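Local coordinates for EAL/GGDEF domain protein (Methylococcus capsulatus, PDB 3ICL) that is a member of the GGDEF domain family, with an alpha/beta fold built round a mixed beta-sheet, at residues I119-I125 with K154-F160. The protein carries 1 engineered substitution. Residues are numbered along the deposited sequence; the frame is centred on the assembly and turned at random.
Sequences ISVSIGI and KNNYQFF. With SO4 (sulfate ion), chain E.
With chi1 at -66°, I125 sets CG2 opposite its own backbone N and carries CG1 and CD1 out between two aromatic residues of 154-160. CG2 then lies beside the CD2-CE2 bond of F159, 3.5 Å from CE2, and the two side chains run side by side in the same direction. CD1 takes a different role: it sits over one face of that ring, offset toward the rim, and it also meets CD1 of Y157, obliquely. Further along the same face, I123 and Y157 touch through their CB atoms, while the tyrosine ring turns away to bond Q100 through OH. Helix 96-106 packs on this side, with A99 against I125 and A96 against Y157.

The other face is more polar. N156 adopts chi1 of 55°, which leaves OD1 3.1 Å from S122 OG; that hydroxyl is hydrogen-bonded to D39 OD2, so its one proton may not serve N156. The amide ND2 is held by A149 O in the last turn of helix 135-152.

Between the faces, the main chain illustrates the rule of parallel pairing, in which a residue bonds to the two neighbours of the one it faces. I123, facing Y157, gives its N-H to N156 O at 2.8 Å, in the carbonyl plane, and takes Q158 N on its O; I125, facing F159, likewise uses Q158 O and F160 N. Just ahead of strand 156-159, a side chain does this work: N155 OD1 accepts V121 N at 3.0 Å, the donor tilted 32° from the amide plane. Nearby, K154 N donates to a sulfate ion.

Strand 156-159 thus lies parallel to 121-127 at the border of the five-stranded sheet, the two joined through helix 135-152: a beta-alpha-beta crossover within the mixed alpha/beta fold of GGDEF domains.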
loop_
_atom_site.group_PDB
_atom_site.type_symbol
_atom_site.label_atom_id
_atom_site.label_comp_id
_atom_site.label_asym_id
_atom_site.label_seq_id
_atom_site.Cartn_x
_atom_site.Cartn_y
_atom_site.Cartn_z
ATOM N N ILE A 119 7.461 -2.231 12.571
ATOM C CA ILE A 119 6.488 -3.057 11.867
ATOM C C ILE A 119 7.171 -3.830 10.761
ATOM O O ILE A 119 8.225 -3.417 10.262
ATOM C CB ILE A 119 5.352 -2.222 11.217
ATOM C CG1 ILE A 119 5.945 -1.175 10.272
ATOM C CG2 ILE A 119 4.482 -1.589 12.294
ATOM C CD1 ILE A 119 4.920 -0.427 9.466
ATOM N N SER A 120 6.577 -4.961 10.397
ATOM C CA SER A 120 7.080 -5.787 9.305
ATOM C C SER A 120 6.061 -5.531 8.185
ATOM O O SER A 120 4.856 -5.485 8.439
ATOM C CB SER A 120 7.108 -7.262 9.718
ATOM O OG SER A 120 5.834 -7.684 10.162
ATOM N N VAL A 121 6.541 -5.357 6.957
ATOM C CA VAL A 121 5.669 -5.031 5.826
ATOM C C VAL A 121 5.833 -5.934 4.603
ATOM O O VAL A 121 6.941 -6.355 4.280
ATOM C CB VAL A 121 5.932 -3.563 5.369
ATOM C CG1 VAL A 121 5.105 -3.223 4.145
ATOM C CG2 VAL A 121 5.623 -2.595 6.508
ATOM N N SER A 122 4.723 -6.226 3.930
ATOM C CA SER A 122 4.748 -7.040 2.709
ATOM C C SER A 122 3.933 -6.318 1.652
ATOM O O SER A 122 2.812 -5.883 1.912
ATOM C CB SER A 122 4.156 -8.431 2.942
ATOM O OG SER A 122 5.075 -9.278 3.605
ATOM N N ILE A 123 4.497 -6.194 0.456
ATOM C CA ILE A 123 3.819 -5.493 -0.620
ATOM C C ILE A 123 3.640 -6.318 -1.892
ATOM O O ILE A 123 4.585 -6.935 -2.389
ATOM C CB ILE A 123 4.588 -4.212 -1.001
ATOM C CG1 ILE A 123 4.737 -3.307 0.228
ATOM C CG2 ILE A 123 3.856 -3.488 -2.129
ATOM C CD1 ILE A 123 5.559 -2.053 -0.024
ATOM N N GLY A 124 2.419 -6.313 -2.414
ATOM C CA GLY A 124 2.138 -7.018 -3.654
ATOM C C GLY A 124 1.943 -5.963 -4.728
ATOM O O GLY A 124 1.324 -4.928 -4.466
ATOM N N ILE A 125 2.359 -6.215 -5.870
ATOM C CA ILE A 125 2.248 -5.178 -6.891
ATOM C C ILE A 125 1.542 -5.648 -8.159
ATOM O O ILE A 125 1.799 -6.746 -8.663
ATOM C CB ILE A 125 3.634 -4.608 -7.321
ATOM C CG1 ILE A 125 4.308 -3.855 -6.169
ATOM C CG2 ILE A 125 3.447 -3.634 -8.476
ATOM C CD1 ILE A 125 5.756 -3.501 -6.421
ATOM N N LYS A 154 9.428 -11.089 5.118
ATOM C CA LYS A 154 8.893 -9.799 5.547
ATOM C C LYS A 154 9.730 -8.655 4.984
ATOM O O LYS A 154 10.851 -8.869 4.519
ATOM C CB LYS A 154 8.850 -9.712 7.079
ATOM C CG LYS A 154 10.204 -9.695 7.774
ATOM C CD LYS A 154 10.025 -9.568 9.285
ATOM C CE LYS A 154 11.354 -9.513 10.022
ATOM N NZ LYS A 154 12.114 -10.789 9.904
ATOM N N ASN A 155 9.170 -7.449 5.036
ATOM C CA ASN A 155 9.810 -6.238 4.529
ATOM C C ASN A 155 10.231 -6.445 3.084
ATOM O O ASN A 155 11.339 -6.104 2.671
ATOM C CB ASN A 155 10.996 -5.865 5.412
ATOM C CG ASN A 155 10.580 -5.654 6.854
ATOM O OD1 ASN A 155 9.510 -5.104 7.121
ATOM N ND2 ASN A 155 11.419 -6.088 7.791
ATOM N N ASN A 156 9.296 -6.985 2.312
ATOM C CA ASN A 156 9.534 -7.312 0.915
ATOM C C ASN A 156 8.374 -6.933 0.015
ATOM O O ASN A 156 7.309 -6.523 0.475
ATOM C CB ASN A 156 9.763 -8.815 0.798
ATOM C CG ASN A 156 8.615 -9.624 1.396
ATOM O OD1 ASN A 156 7.791 -9.094 2.145
ATOM N ND2 ASN A 156 8.567 -10.911 1.080
ATOM N N TYR A 157 8.590 -7.088 -1.283
ATOM C CA TYR A 157 7.558 -6.804 -2.255
ATOM C C TYR A 157 7.737 -7.763 -3.418
ATOM O O TYR A 157 8.806 -8.342 -3.600
ATOM C CB TYR A 157 7.642 -5.349 -2.744
ATOM C CG TYR A 157 8.790 -5.014 -3.690
ATOM C CD1 TYR A 157 8.742 -5.361 -5.043
ATOM C CD2 TYR A 157 9.906 -4.307 -3.237
ATOM C CE1 TYR A 157 9.776 -5.006 -5.921
ATOM C CE2 TYR A 157 10.943 -3.951 -4.104
ATOM C CZ TYR A 157 10.869 -4.300 -5.442
ATOM O OH TYR A 157 11.886 -3.928 -6.293
ATOM N N GLN A 158 6.674 -7.959 -4.181
ATOM C CA GLN A 158 6.762 -8.808 -5.353
ATOM C C GLN A 158 5.615 -8.508 -6.300
ATOM O O GLN A 158 4.519 -8.118 -5.875
ATOM C CB GLN A 158 6.783 -10.289 -4.960
ATOM C CG GLN A 158 5.466 -10.896 -4.577
ATOM C CD GLN A 158 5.589 -12.397 -4.395
ATOM O OE1 GLN A 158 6.324 -12.868 -3.528
ATOM N NE2 GLN A 158 4.879 -13.157 -5.221
ATOM N N PHE A 159 5.884 -8.654 -7.591
ATOM C CA PHE A 159 4.877 -8.403 -8.615
ATOM C C PHE A 159 4.021 -9.640 -8.812
ATOM O O PHE A 159 4.481 -10.757 -8.599
ATOM C CB PHE A 159 5.524 -8.071 -9.958
ATOM C CG PHE A 159 6.180 -6.728 -10.011
ATOM C CD1 PHE A 159 7.487 -6.556 -9.571
ATOM C CD2 PHE A 159 5.498 -5.634 -10.544
ATOM C CE1 PHE A 159 8.115 -5.313 -9.668
ATOM C CE2 PHE A 159 6.116 -4.388 -10.645
ATOM C CZ PHE A 159 7.428 -4.229 -10.206
ATOM N N PHE A 160 2.779 -9.433 -9.227
ATOM C CA PHE A 160 1.883 -10.542 -9.495
ATOM C C PHE A 160 2.448 -11.318 -10.687
ATOM O O PHE A 160 2.973 -10.717 -11.624
ATOM C CB PHE A 160 0.484 -10.017 -9.837
ATOM C CG PHE A 160 -0.483 -11.094 -10.262
ATOM C CD1 PHE A 160 -0.837 -11.242 -11.602
ATOM C CD2 PHE A 160 -1.013 -11.976 -9.329
ATOM C CE1 PHE A 160 -1.703 -12.254 -12.005
ATOM C CE2 PHE A 160 -1.877 -12.994 -9.721
ATOM C CZ PHE A 160 -2.224 -13.133 -11.064
HETATM S S SO4 E . 13.334 -11.179 6.053
HETATM O O1 SO4 E . 14.361 -11.321 7.104
HETATM O O2 SO4 E . 13.799 -11.821 4.812
HETATM O O3 SO4 E . 12.084 -11.825 6.491
HETATM O O4 SO4 E . 13.090 -9.746 5.801
#